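Local coordinates for protein phospholipase C beta (Meleagris gallopavo, PDB 1JAD) that belongs to the phospholipase C beta family, its C-terminal fragment folding into an elongated coiled coil of long helices that pairs with a second copy, at residues K35-E40 with E103-E108; G97-K102 with A221-K226; K141-K146 with I176-Q181; L148-V153 with K169-S174. All coordinates share one frame; numbering follows the deposited sequence.

Contact 1 of 4, residues K35-E40 with E103-E108; sequences KKQEKE and EQHATE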
loop_
_atom_site.group_PDB
_atom_site.type_symbol
_atom_site.label_atom_id
_atom_site.label_comp_id
_atom_site.label_asym_id
_atom_site.label_seq_id
_atom_site.Cartn_x
_atom_site.Cartn_y
_atom_site.Cartn_z
ATOM N N LYS A 35 17.334 15.199 5.313
ATOM C CA LYS A 35 18.397 16.180 5.181
ATOM C C LYS A 35 18.094 17.148 4.053
ATOM O O LYS A 35 18.313 18.351 4.192
ATOM C CB LYS A 35 19.748 15.510 4.927
ATOM C CG LYS A 35 20.334 14.807 6.138
ATOM C CD LYS A 35 21.783 14.413 5.890
ATOM C CE LYS A 35 22.394 13.745 7.113
ATOM N NZ LYS A 35 21.676 12.489 7.480
ATOM N N LYS A 36 17.590 16.634 2.937
ATOM C CA LYS A 36 17.267 17.507 1.821
ATOM C C LYS A 36 16.166 18.472 2.214
ATOM O O LYS A 36 16.289 19.681 2.027
ATOM C CB LYS A 36 16.815 16.707 0.602
ATOM C CG LYS A 36 16.409 17.608 -0.552
ATOM C CD LYS A 36 16.147 16.849 -1.839
ATOM C CE LYS A 36 15.838 17.834 -2.957
ATOM N NZ LYS A 36 15.570 17.175 -4.262
ATOM N N GLN A 37 15.088 17.932 2.768
ATOM C CA GLN A 37 13.963 18.752 3.182
ATOM C C GLN A 37 14.403 19.847 4.140
ATOM O O GLN A 37 13.836 20.939 4.130
ATOM C CB GLN A 37 12.880 17.892 3.846
ATOM C CG GLN A 37 12.348 16.771 2.961
ATOM C CD GLN A 37 11.179 16.027 3.585
ATOM O OE1 GLN A 37 11.235 15.618 4.746
ATOM N NE2 GLN A 37 10.122 15.830 2.807
ATOM N N GLU A 38 15.407 19.571 4.967
ATOM C CA GLU A 38 15.868 20.581 5.911
ATOM C C GLU A 38 16.695 21.645 5.202
ATOM O O GLU A 38 16.857 22.758 5.703
ATOM C CB GLU A 38 16.677 19.949 7.042
ATOM C CG GLU A 38 17.108 20.956 8.103
ATOM C CD GLU A 38 15.943 21.800 8.611
ATOM O OE1 GLU A 38 14.979 21.228 9.168
ATOM O OE2 GLU A 38 15.989 23.041 8.448
ATOM N N LYS A 39 17.225 21.299 4.036
ATOM C CA LYS A 39 17.998 22.246 3.248
ATOM C C LYS A 39 16.999 23.226 2.656
ATOM O O LYS A 39 17.223 24.434 2.647
ATOM C CB LYS A 39 18.740 21.526 2.122
ATOM C CG LYS A 39 19.868 20.616 2.592
ATOM C CD LYS A 39 21.026 21.423 3.162
ATOM C CE LYS A 39 21.631 22.347 2.104
ATOM N NZ LYS A 39 22.166 21.597 0.923
ATOM N N GLU A 40 15.889 22.686 2.164
ATOM C CA GLU A 40 14.832 23.494 1.572
ATOM C C GLU A 40 14.262 24.515 2.559
ATOM O O GLU A 40 13.894 25.624 2.163
ATOM C CB GLU A 40 13.701 22.595 1.059
ATOM C CG GLU A 40 14.052 21.764 -0.164
ATOM C CD GLU A 40 12.938 20.790 -0.541
ATOM O OE1 GLU A 40 11.761 21.216 -0.575
ATOM O OE2 GLU A 40 13.240 19.602 -0.817
ATOM N N GLU A 103 4.120 20.753 5.321
ATOM C CA GLU A 103 3.152 19.735 4.951
ATOM C C GLU A 103 3.572 18.984 3.692
ATOM O O GLU A 103 3.326 17.784 3.563
ATOM C CB GLU A 103 1.777 20.376 4.773
ATOM C CG GLU A 103 1.274 20.986 6.070
ATOM C CD GLU A 103 -0.158 21.432 5.992
ATOM O OE1 GLU A 103 -1.032 20.563 5.784
ATOM O OE2 GLU A 103 -0.410 22.648 6.135
ATOM N N GLN A 104 4.231 19.683 2.776
ATOM C CA GLN A 104 4.695 19.065 1.540
ATOM C C GLN A 104 5.752 18.035 1.935
ATOM O O GLN A 104 5.829 16.958 1.347
ATOM C CB GLN A 104 5.317 20.123 0.620
ATOM C CG GLN A 104 5.225 19.837 -0.875
ATOM C CD GLN A 104 5.427 18.377 -1.218
ATOM O OE1 GLN A 104 4.544 17.543 -0.977
ATOM N NE2 GLN A 104 6.595 18.050 -1.775
ATOM N N HIS A 105 6.573 18.369 2.933
ATOM C CA HIS A 105 7.602 17.442 3.403
ATOM C C HIS A 105 6.918 16.227 4.043
ATOM O O HIS A 105 7.396 15.091 3.933
ATOM C CB HIS A 105 8.527 18.090 4.445
ATOM C CG HIS A 105 9.418 19.165 3.902
ATOM N ND1 HIS A 105 10.090 19.047 2.704
ATOM C CD2 HIS A 105 9.823 20.340 4.442
ATOM C CE1 HIS A 105 10.865 20.104 2.527
ATOM N NE2 HIS A 105 10.721 20.903 3.569
ATOM N N ALA A 106 5.797 16.474 4.714
ATOM C CA ALA A 106 5.050 15.395 5.345
ATOM C C ALA A 106 4.576 14.403 4.265
ATOM O O ALA A 106 4.689 13.184 4.423
ATOM C CB ALA A 106 3.858 15.966 6.124
ATOM N N THR A 107 4.057 14.924 3.161
ATOM C CA THR A 107 3.605 14.053 2.083
ATOM C C THR A 107 4.789 13.338 1.407
ATOM O O THR A 107 4.626 12.275 0.801
ATOM C CB THR A 107 2.794 14.858 1.026
ATOM O OG1 THR A 107 1.570 15.318 1.614
ATOM C CG2 THR A 107 2.473 14.006 -0.188
ATOM N N GLU A 108 5.985 13.906 1.522
ATOM C CA GLU A 108 7.161 13.302 0.903
ATOM C C GLU A 108 7.705 12.151 1.725
ATOM O O GLU A 108 8.180 11.165 1.175
ATOM C CB GLU A 108 8.270 14.349 0.712
ATOM C CG GLU A 108 7.893 15.528 -0.190
ATOM C CD GLU A 108 8.987 16.590 -0.262
ATOM O OE1 GLU A 108 9.363 17.136 0.800
ATOM O OE2 GLU A 108 9.464 16.880 -1.378
HETATM O O HOH W 1 9.617 19.828 -1.508
#
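CG sits beside the backbone N in both Gln37 (chi1 -58°) and His105 (chi1 -69°), and these torsions send the two side chains across the gap between helix 28-64 and the antiparallel helix 75-155 (166°) of the C-terminal bundle, sliding past each other in opposite directions. Gln37 stays extended beyond CG, so its amide passes the imidazole and arrives at the far backbone. Gln37 CB rests over one ring face, 3.4 Å from the centroid of the His105 ring and shifted toward the rim, a CH-pi contact. Gln37 NE2 donates to His105 O at 3.0 Å, in the carbonyl plane but almost square to the C=O direction. Gln37 NE2 also reaches Glu108 OE1 from above the carboxylate plane; the modelled 2.5 Å is doubtfully short. Glu108 OE1 also accepts the N-H of His105 ND1 at 2.8 Å, the oxygen lying close to the ring plane. At the ring edge, Glu40 OE1 approaches His105 CE1 at 3.4 Å, although its main partner is Arg101, in a salt bridge. A water donates both to Glu40 OE1 (2.7 Å) and to Glu108 OE2 (3.0 Å), tying the two carboxylates together. The polar packing between these helices thus fixes the imidazole's rotation through ND1, and Glu108, bonded there, could favour a protonated ring; Glu40 adds less, being paired with Arg101.

Contact 2 of 4, residues G97-K102 with A221-K226; sequences GIRRRK and AEYEEK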
loop_
_atom_site.group_PDB
_atom_site.type_symbol
_atom_site.label_atom_id
_atom_site.label_comp_id
_atom_site.label_asym_id
_atom_site.label_seq_id
_atom_site.Cartn_x
_atom_site.Cartn_y
_atom_site.Cartn_z
ATOM N N GLY A 97 3.882 30.009 3.588
ATOM C CA GLY A 97 4.771 29.255 2.722
ATOM C C GLY A 97 5.512 28.165 3.471
ATOM O O GLY A 97 5.687 27.062 2.947
ATOM N N ILE A 98 5.959 28.468 4.691
ATOM C CA ILE A 98 6.666 27.487 5.501
ATOM C C ILE A 98 5.667 26.376 5.807
ATOM O O ILE A 98 6.000 25.188 5.757
ATOM C CB ILE A 98 7.163 28.102 6.834
ATOM C CG1 ILE A 98 8.131 29.259 6.551
ATOM C CG2 ILE A 98 7.855 27.040 7.680
ATOM C CD1 ILE A 98 9.395 28.845 5.783
ATOM N N ARG A 99 4.436 26.771 6.110
ATOM C CA ARG A 99 3.384 25.807 6.413
ATOM C C ARG A 99 3.211 24.849 5.236
ATOM O O ARG A 99 3.299 23.633 5.390
ATOM C CB ARG A 99 2.060 26.533 6.698
ATOM C CG ARG A 99 0.898 25.620 7.026
ATOM C CD ARG A 99 -0.395 26.392 7.180
ATOM N NE ARG A 99 -0.797 27.071 5.944
ATOM C CZ ARG A 99 -1.154 26.460 4.816
ATOM N NH1 ARG A 99 -1.167 25.138 4.750
ATOM N NH2 ARG A 99 -1.505 27.170 3.753
ATOM N N ARG A 100 2.981 25.409 4.055
ATOM C CA ARG A 100 2.792 24.603 2.850
ATOM C C ARG A 100 3.984 23.713 2.526
ATOM O O ARG A 100 3.812 22.595 2.060
ATOM C CB ARG A 100 2.471 25.500 1.652
ATOM C CG ARG A 100 1.157 26.270 1.785
ATOM C CD ARG A 100 0.891 27.058 0.521
ATOM N NE ARG A 100 2.046 27.881 0.188
ATOM C CZ ARG A 100 2.503 28.052 -1.048
ATOM N NH1 ARG A 100 1.889 27.450 -2.062
ATOM N NH2 ARG A 100 3.590 28.793 -1.268
ATOM N N ARG A 101 5.194 24.200 2.764
ATOM C CA ARG A 101 6.365 23.382 2.479
ATOM C C ARG A 101 6.462 22.271 3.519
ATOM O O ARG A 101 6.713 21.115 3.165
ATOM C CB ARG A 101 7.647 24.224 2.491
ATOM C CG ARG A 101 8.930 23.432 2.182
ATOM C CD ARG A 101 8.782 22.635 0.884
ATOM N NE ARG A 101 8.569 23.498 -0.275
ATOM C CZ ARG A 101 9.548 24.027 -1.005
ATOM N NH1 ARG A 101 10.818 23.773 -0.700
ATOM N NH2 ARG A 101 9.256 24.827 -2.023
ATOM N N LYS A 102 6.271 22.619 4.797
ATOM C CA LYS A 102 6.323 21.615 5.866
ATOM C C LYS A 102 5.406 20.453 5.477
ATOM O O LYS A 102 5.852 19.315 5.318
ATOM C CB LYS A 102 5.840 22.191 7.205
ATOM C CG LYS A 102 6.755 23.194 7.896
ATOM C CD LYS A 102 8.086 22.585 8.267
ATOM C CE LYS A 102 8.907 23.521 9.138
ATOM N NZ LYS A 102 8.282 23.770 10.469
ATOM N N ALA A 221 0.224 24.437 13.463
ATOM C CA ALA A 221 0.296 25.024 14.802
ATOM C C ALA A 221 1.290 26.179 14.802
ATOM O O ALA A 221 1.044 27.236 15.375
ATOM C CB ALA A 221 0.723 23.965 15.808
ATOM N N GLU A 222 2.422 25.961 14.152
ATOM C CA GLU A 222 3.449 26.976 14.059
ATOM C C GLU A 222 2.876 28.179 13.309
ATOM O O GLU A 222 2.912 29.306 13.804
ATOM C CB GLU A 222 4.649 26.396 13.321
ATOM C CG GLU A 222 5.721 27.385 12.976
ATOM C CD GLU A 222 6.839 26.734 12.209
ATOM O OE1 GLU A 222 6.541 26.096 11.177
ATOM O OE2 GLU A 222 8.010 26.861 12.631
ATOM N N TYR A 223 2.333 27.933 12.122
ATOM C CA TYR A 223 1.754 29.003 11.325
ATOM C C TYR A 223 0.847 29.878 12.181
ATOM O O TYR A 223 1.027 31.099 12.254
ATOM C CB TYR A 223 0.959 28.427 10.156
ATOM C CG TYR A 223 0.162 29.468 9.411
ATOM C CD1 TYR A 223 0.794 30.445 8.637
ATOM C CD2 TYR A 223 -1.226 29.512 9.531
ATOM C CE1 TYR A 223 0.057 31.445 8.002
ATOM C CE2 TYR A 223 -1.974 30.501 8.905
ATOM C CZ TYR A 223 -1.330 31.466 8.145
ATOM O OH TYR A 223 -2.085 32.449 7.550
ATOM N N GLU A 224 -0.130 29.256 12.831
ATOM C CA GLU A 224 -1.050 29.999 13.686
ATOM C C GLU A 224 -0.279 30.875 14.673
ATOM O O GLU A 224 -0.488 32.089 14.749
ATOM C CB GLU A 224 -1.948 29.033 14.458
ATOM C CG GLU A 224 -2.843 28.170 13.577
ATOM C CD GLU A 224 -3.566 27.094 14.371
ATOM O OE1 GLU A 224 -4.391 27.442 15.243
ATOM O OE2 GLU A 224 -3.298 25.899 14.129
ATOM N N GLU A 225 0.624 30.251 15.419
ATOM C CA GLU A 225 1.418 30.965 16.407
ATOM C C GLU A 225 2.047 32.198 15.767
ATOM O O GLU A 225 1.717 33.328 16.125
ATOM C CB GLU A 225 2.511 30.045 16.958
ATOM C CG GLU A 225 3.064 30.449 18.318
ATOM C CD GLU A 225 3.741 31.813 18.340
ATOM O OE1 GLU A 225 3.073 32.827 18.040
ATOM O OE2 GLU A 225 4.947 31.870 18.673
ATOM N N LYS A 226 2.950 31.964 14.820
ATOM C CA LYS A 226 3.649 33.028 14.110
ATOM C C LYS A 226 2.760 34.211 13.743
ATOM O O LYS A 226 3.128 35.375 13.956
ATOM C CB LYS A 226 4.277 32.469 12.833
ATOM C CG LYS A 226 5.359 31.443 13.069
ATOM C CD LYS A 226 6.555 32.061 13.762
ATOM C CE LYS A 226 7.683 31.050 13.910
ATOM N NZ LYS A 226 8.900 31.670 14.506
#
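Lys102 and Glu222 form the salt bridge of this contact: NZ of Lys102 donates to OE1 of Glu222 at 3.0 Å, reaching the oxygen on its syn side, somewhat out of the carboxylate plane. The two chains cross at about a right angle, the lysine bent at chi2 (-62°) and the glutamate extended. Next to this pair, CG2 of Ile98 lies 3.9 Å from the same Glu222 OE1, while Ile98 touches Leu44 of helix 28-64. Arg99 packs on Tyr223 with its aliphatic part, CD of Arg99 standing 3.8 Å from CG of Tyr223. Beyond CD, NE hangs over one face of the phenol ring near its rim, and the guanidinium plane stands nearly upright on the ring (81°). Since CZ of Arg99 is 5.7 Å from the Tyr223 ring centroid, any cation-pi attraction is weak. The guanidinium is held by Glu103 and Asp96 of its own chain and by Glu133 of the second subunit. Three acidic partners would offset its charge, yet the buried NE has no partner in the model; Arg99 therefore meets Tyr223 mainly through carbon, and Lys102 supplies the ionic link between the antiparallel helices 75-155 and 161-245 of the coiled coil.

Contact 3 of 4, residues K141-K146 with I176-Q181; sequences KKLEAK and IQEVVQ
Leu143 alone of 141-146 meets 176-181, and it does so with two methyl groups that part company. The apolar contact is made by CD1: Leu143 CD1 meets Val179 CG1 at 3.5 Å and lies almost as near the backbone, 3.6 Å from Val179 CA. With CG beside the backbone N (chi1 -76°), the leucine fork straddles the line from Val179 to Glu178. The other methyl serves a mixed contact: Leu143 CD2 lies 3.4 Å from Glu178 CD, against the carboxylate end of an extended side chain, while Glu178 CG is 3.8 Å from the same methyl. This is carbon packing against an acidic group, and no hydrogen bond crosses between 141-146 and 176-181. Glu144 has a salt bridge to Arg147 and a weak hydrogen bond to His89 of the second subunit. Tyr223 and Leu227 of the second subunit pack on Val179 and Val180, closing another side of helix 161-245. Within the chain Leu143 also touches His175 and Thr182, so its partners are His175, Glu178, Val179 and Thr182, the i, i+3, i+4, i+7 diamond of a helix face. That is knobs-into-holes packing, the signature of a coiled coil, here between the antiparallel helices 75-155 and 161-245.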
loop_
_atom_site.group_PDB
_atom_site.type_symbol
_atom_site.label_atom_id
_atom_site.label_comp_id
_atom_site.label_asym_id
_atom_site.label_seq_id
_atom_site.Cartn_x
_atom_site.Cartn_y
_atom_site.Cartn_z
ATOM N N LYS A 141 7.624 -35.623 -0.287
ATOM C CA LYS A 141 8.785 -36.495 -0.403
ATOM C C LYS A 141 8.827 -37.509 0.737
ATOM O O LYS A 141 9.063 -38.692 0.509
ATOM C CB LYS A 141 10.080 -35.682 -0.414
ATOM C CG LYS A 141 10.287 -34.832 -1.660
ATOM C CD LYS A 141 11.646 -34.134 -1.605
ATOM C CE LYS A 141 11.881 -33.243 -2.820
ATOM N NZ LYS A 141 13.210 -32.545 -2.761
ATOM N N LYS A 142 8.617 -37.043 1.967
ATOM C CA LYS A 142 8.620 -37.937 3.121
ATOM C C LYS A 142 7.466 -38.916 3.022
ATOM O O LYS A 142 7.648 -40.114 3.109
ATOM C CB LYS A 142 8.470 -37.160 4.437
ATOM C CG LYS A 142 9.643 -36.274 4.805
ATOM C CD LYS A 142 9.406 -35.606 6.158
ATOM C CE LYS A 142 10.564 -34.691 6.547
ATOM N NZ LYS A 142 10.763 -33.570 5.572
ATOM N N LEU A 143 6.270 -38.396 2.832
ATOM C CA LEU A 143 5.098 -39.254 2.758
ATOM C C LEU A 143 5.236 -40.370 1.751
ATOM O O LEU A 143 4.870 -41.516 2.023
ATOM C CB LEU A 143 3.858 -38.425 2.435
ATOM C CG LEU A 143 3.285 -37.598 3.585
ATOM C CD1 LEU A 143 2.034 -36.871 3.102
ATOM C CD2 LEU A 143 2.936 -38.530 4.737
ATOM N N GLU A 144 5.795 -40.041 0.594
ATOM C CA GLU A 144 5.943 -41.020 -0.459
ATOM C C GLU A 144 7.097 -41.975 -0.161
ATOM O O GLU A 144 7.102 -43.133 -0.606
ATOM C CB GLU A 144 6.111 -40.286 -1.786
ATOM C CG GLU A 144 5.612 -41.080 -2.969
ATOM C CD GLU A 144 6.617 -42.089 -3.383
ATOM O OE1 GLU A 144 6.256 -43.038 -4.112
ATOM O OE2 GLU A 144 7.785 -41.895 -2.981
ATOM N N ALA A 145 8.059 -41.499 0.627
ATOM C CA ALA A 145 9.191 -42.324 1.028
ATOM C C ALA A 145 8.668 -43.372 1.996
ATOM O O ALA A 145 9.045 -44.543 1.917
ATOM C CB ALA A 145 10.239 -41.477 1.715
ATOM N N LYS A 146 7.812 -42.935 2.918
ATOM C CA LYS A 146 7.208 -43.819 3.917
ATOM C C LYS A 146 6.386 -44.884 3.185
ATOM O O LYS A 146 6.433 -46.074 3.518
ATOM C CB LYS A 146 6.271 -43.029 4.844
ATOM C CG LYS A 146 6.887 -41.821 5.537
ATOM C CD LYS A 146 8.099 -42.209 6.366
ATOM C CE LYS A 146 8.645 -41.007 7.129
ATOM N NZ LYS A 146 7.620 -40.458 8.068
ATOM N N ILE A 176 -2.005 -41.188 -0.604
ATOM C CA ILE A 176 -2.719 -40.184 -1.369
ATOM C C ILE A 176 -3.534 -39.274 -0.469
ATOM O O ILE A 176 -3.411 -38.053 -0.542
ATOM C CB ILE A 176 -3.653 -40.837 -2.408
ATOM C CG1 ILE A 176 -2.821 -41.624 -3.418
ATOM C CG2 ILE A 176 -4.452 -39.781 -3.128
ATOM C CD1 ILE A 176 -3.616 -42.284 -4.543
ATOM N N GLN A 177 -4.358 -39.854 0.399
ATOM C CA GLN A 177 -5.187 -39.025 1.271
ATOM C C GLN A 177 -4.369 -38.246 2.270
ATOM O O GLN A 177 -4.667 -37.098 2.572
ATOM C CB GLN A 177 -6.226 -39.868 2.008
ATOM C CG GLN A 177 -7.136 -40.635 1.077
ATOM C CD GLN A 177 -8.466 -40.934 1.709
ATOM O OE1 GLN A 177 -9.290 -41.664 1.150
ATOM N NE2 GLN A 177 -8.701 -40.349 2.879
ATOM N N GLU A 178 -3.322 -38.860 2.784
ATOM C CA GLU A 178 -2.513 -38.141 3.742
ATOM C C GLU A 178 -1.818 -36.925 3.103
ATOM O O GLU A 178 -1.639 -35.910 3.793
ATOM C CB GLU A 178 -1.494 -39.074 4.393
ATOM C CG GLU A 178 -0.764 -38.431 5.549
ATOM C CD GLU A 178 0.091 -39.415 6.319
ATOM O OE1 GLU A 178 0.739 -38.994 7.302
ATOM O OE2 GLU A 178 0.114 -40.607 5.942
ATOM N N VAL A 179 -1.446 -36.996 1.812
ATOM C CA VAL A 179 -0.801 -35.821 1.189
ATOM C C VAL A 179 -1.845 -34.725 1.000
ATOM O O VAL A 179 -1.578 -33.564 1.269
ATOM C CB VAL A 179 -0.129 -36.095 -0.220
ATOM C CG1 VAL A 179 0.767 -37.313 -0.157
ATOM C CG2 VAL A 179 -1.183 -36.219 -1.311
ATOM N N VAL A 180 -3.038 -35.102 0.547
ATOM C CA VAL A 180 -4.126 -34.147 0.346
ATOM C C VAL A 180 -4.497 -33.438 1.643
ATOM O O VAL A 180 -4.592 -32.207 1.708
ATOM C CB VAL A 180 -5.397 -34.854 -0.213
ATOM C CG1 VAL A 180 -6.604 -33.894 -0.197
ATOM C CG2 VAL A 180 -5.126 -35.308 -1.643
ATOM N N GLN A 181 -4.727 -34.221 2.680
ATOM C CA GLN A 181 -5.081 -33.635 3.962
ATOM C C GLN A 181 -3.917 -32.821 4.526
ATOM O O GLN A 181 -4.134 -31.780 5.147
ATOM C CB GLN A 181 -5.491 -34.736 4.948
ATOM C CG GLN A 181 -6.722 -35.501 4.517
ATOM C CD GLN A 181 -7.887 -34.589 4.222
ATOM O OE1 GLN A 181 -8.206 -33.706 5.016
ATOM N NE2 GLN A 181 -8.544 -34.801 3.079
#

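Contact 4 of 4, residues L148-V153 with K169-S174; sequences LDRIQV and KEINNS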
loop_
_atom_site.group_PDB
_atom_site.type_symbol
_atom_site.label_atom_id
_atom_site.label_comp_id
_atom_site.label_asym_id
_atom_site.label_seq_id
_atom_site.Cartn_x
_atom_site.Cartn_y
_atom_site.Cartn_z
ATOM N N LEU A 148 6.727 -46.142 0.121
ATOM C CA LEU A 148 7.589 -47.180 -0.445
ATOM C C LEU A 148 8.051 -48.153 0.630
ATOM O O LEU A 148 8.008 -49.368 0.436
ATOM C CB LEU A 148 8.848 -46.600 -1.119
ATOM C CG LEU A 148 8.923 -46.015 -2.532
ATOM C CD1 LEU A 148 8.155 -46.918 -3.476
ATOM C CD2 LEU A 148 8.358 -44.643 -2.575
ATOM N N ASP A 149 8.508 -47.606 1.756
ATOM C CA ASP A 149 9.010 -48.418 2.864
ATOM C C ASP A 149 7.926 -49.317 3.473
ATOM O O ASP A 149 8.179 -50.489 3.766
ATOM C CB ASP A 149 9.624 -47.511 3.935
ATOM C CG ASP A 149 10.369 -48.292 5.007
ATOM O OD1 ASP A 149 9.722 -48.840 5.929
ATOM O OD2 ASP A 149 11.614 -48.378 4.914
ATOM N N ARG A 150 6.721 -48.782 3.660
ATOM C CA ARG A 150 5.647 -49.593 4.211
ATOM C C ARG A 150 5.381 -50.772 3.286
ATOM O O ARG A 150 5.154 -51.891 3.748
ATOM C CB ARG A 150 4.384 -48.760 4.385
ATOM C CG ARG A 150 4.467 -47.744 5.507
ATOM C CD ARG A 150 3.359 -46.717 5.348
ATOM N NE ARG A 150 3.423 -45.628 6.320
ATOM C CZ ARG A 150 2.747 -44.490 6.190
ATOM N NH1 ARG A 150 1.963 -44.300 5.129
ATOM N NH2 ARG A 150 2.854 -43.541 7.110
ATOM N N ILE A 151 5.411 -50.528 1.978
ATOM C CA ILE A 151 5.186 -51.604 1.017
ATOM C C ILE A 151 6.302 -52.628 1.148
ATOM O O ILE A 151 6.042 -53.822 1.309
ATOM C CB ILE A 151 5.186 -51.094 -0.438
ATOM C CG1 ILE A 151 3.968 -50.207 -0.699
ATOM C CG2 ILE A 151 5.227 -52.272 -1.394
ATOM C CD1 ILE A 151 2.655 -50.896 -0.539
ATOM N N GLN A 152 7.548 -52.158 1.075
ATOM C CA GLN A 152 8.715 -53.035 1.187
ATOM C C GLN A 152 8.581 -53.957 2.406
ATOM O O GLN A 152 8.513 -55.175 2.258
ATOM C CB GLN A 152 9.996 -52.196 1.280
ATOM C CG GLN A 152 11.290 -52.993 1.199
ATOM C CD GLN A 152 12.533 -52.108 1.084
ATOM O OE1 GLN A 152 12.779 -51.242 1.933
ATOM N NE2 GLN A 152 13.328 -52.330 0.033
ATOM N N VAL A 153 8.532 -53.382 3.603
ATOM C CA VAL A 153 8.382 -54.163 4.825
ATOM C C VAL A 153 7.209 -55.148 4.727
ATOM O O VAL A 153 7.289 -56.281 5.202
ATOM C CB VAL A 153 8.150 -53.241 6.048
ATOM C CG1 VAL A 153 7.697 -54.060 7.252
ATOM C CG2 VAL A 153 9.429 -52.508 6.393
ATOM N N LYS A 169 -3.221 -51.650 -1.415
ATOM C CA LYS A 169 -4.311 -50.704 -1.575
ATOM C C LYS A 169 -4.507 -49.843 -0.340
ATOM O O LYS A 169 -4.739 -48.636 -0.449
ATOM C CB LYS A 169 -5.622 -51.416 -1.918
ATOM C CG LYS A 169 -5.725 -51.826 -3.388
ATOM C CD LYS A 169 -7.109 -52.366 -3.727
ATOM C CE LYS A 169 -7.324 -52.429 -5.244
ATOM N NZ LYS A 169 -6.331 -53.294 -5.937
ATOM N N GLU A 170 -4.408 -50.451 0.839
ATOM C CA GLU A 170 -4.593 -49.684 2.059
ATOM C C GLU A 170 -3.456 -48.706 2.259
ATOM O O GLU A 170 -3.681 -47.570 2.641
ATOM C CB GLU A 170 -4.706 -50.601 3.274
ATOM C CG GLU A 170 -5.946 -51.471 3.274
ATOM C CD GLU A 170 -6.058 -52.298 4.535
ATOM O OE1 GLU A 170 -6.955 -53.164 4.593
ATOM O OE2 GLU A 170 -5.255 -52.077 5.471
ATOM N N ILE A 171 -2.230 -49.145 2.006
ATOM C CA ILE A 171 -1.079 -48.264 2.154
ATOM C C ILE A 171 -1.153 -47.143 1.099
ATOM O O ILE A 171 -1.124 -45.956 1.435
ATOM C CB ILE A 171 0.237 -49.064 2.017
ATOM C CG1 ILE A 171 0.314 -50.107 3.132
ATOM C CG2 ILE A 171 1.443 -48.130 2.100
ATOM C CD1 ILE A 171 1.510 -51.046 3.018
ATOM N N ASN A 172 -1.272 -47.512 -0.172
ATOM C CA ASN A 172 -1.361 -46.505 -1.225
ATOM C C ASN A 172 -2.474 -45.521 -0.936
ATOM O O ASN A 172 -2.304 -44.321 -1.099
ATOM C CB ASN A 172 -1.605 -47.162 -2.579
ATOM C CG ASN A 172 -0.448 -48.011 -3.011
ATOM O OD1 ASN A 172 0.675 -47.526 -3.110
ATOM N ND2 ASN A 172 -0.706 -49.290 -3.272
ATOM N N ASN A 173 -3.615 -46.045 -0.509
ATOM C CA ASN A 173 -4.777 -45.223 -0.178
ATOM C C ASN A 173 -4.405 -44.203 0.884
ATOM O O ASN A 173 -4.714 -43.016 0.761
ATOM C CB ASN A 173 -5.896 -46.109 0.352
ATOM C CG ASN A 173 -7.070 -45.312 0.857
ATOM O OD1 ASN A 173 -8.041 -45.877 1.371
ATOM N ND2 ASN A 173 -6.998 -43.990 0.712
ATOM N N SER A 174 -3.749 -44.689 1.931
ATOM C CA SER A 174 -3.294 -43.851 3.030
ATOM C C SER A 174 -2.496 -42.665 2.501
ATOM O O SER A 174 -2.809 -41.511 2.791
ATOM C CB SER A 174 -2.404 -44.676 3.975
ATOM O OG SER A 174 -1.678 -43.840 4.879
#
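Arg150 NH1 and Ser174 OG face each other at 3.7 Å, too long for a hydrogen bond, and no hydrogen bond of any kind joins 148-153 to 169-174. The guanidinium gets there because the arginine chain is extended from CG to NE, running past Ile171 toward Ser174. What holds the two segments together is carbon, centred on Ile171, which uses both its branches. Ile171 CG2 lies 3.8 Å from Arg150 CB, at the root of the arginine. Ile171 CD1 meets Ile151 CD1 at 3.7 Å and lies nearly as close to Arg150 O, 3.8 Å. Ile151 starts off beside the interface, but chi1 -68° and chi2 -62° together turn CD1 in toward Ile171. To one side, Asn172 makes a weak hydrogen bond with Arg147 and packs on Met85 of the second subunit. The axes of the two segments pass 9.9 Å apart at 170°, nearly antiparallel, with residues 156-160 joining the two helices just beyond. The isoleucine pair lies near the turn of the antiparallel helical hairpin, at the far end of the coiled coil.

How the contacts relate
All four contacts use helix 75-155. Contact 1 joins it to helix 28-64, and the other three join it to helix 161-245. Contacts 1 and 2 are neighbours, centres 13 Å apart, linked by the salt bridge between Glu40 and Arg101; helices 28-64, 75-155 and 161-245 meet there, and along the chain the two contacts cross. Contacts 3 and 4 lie 11 Å apart, with 4 nested inside 3 and both inside the loop closed by contact 2. Contact 2 is about 66 Å from contact 3, centre to centre, across the middle of the chain. The hairpin is zipped at widely separated points, and all four come within reach of the second subunit, 2 and 3 with the most residues.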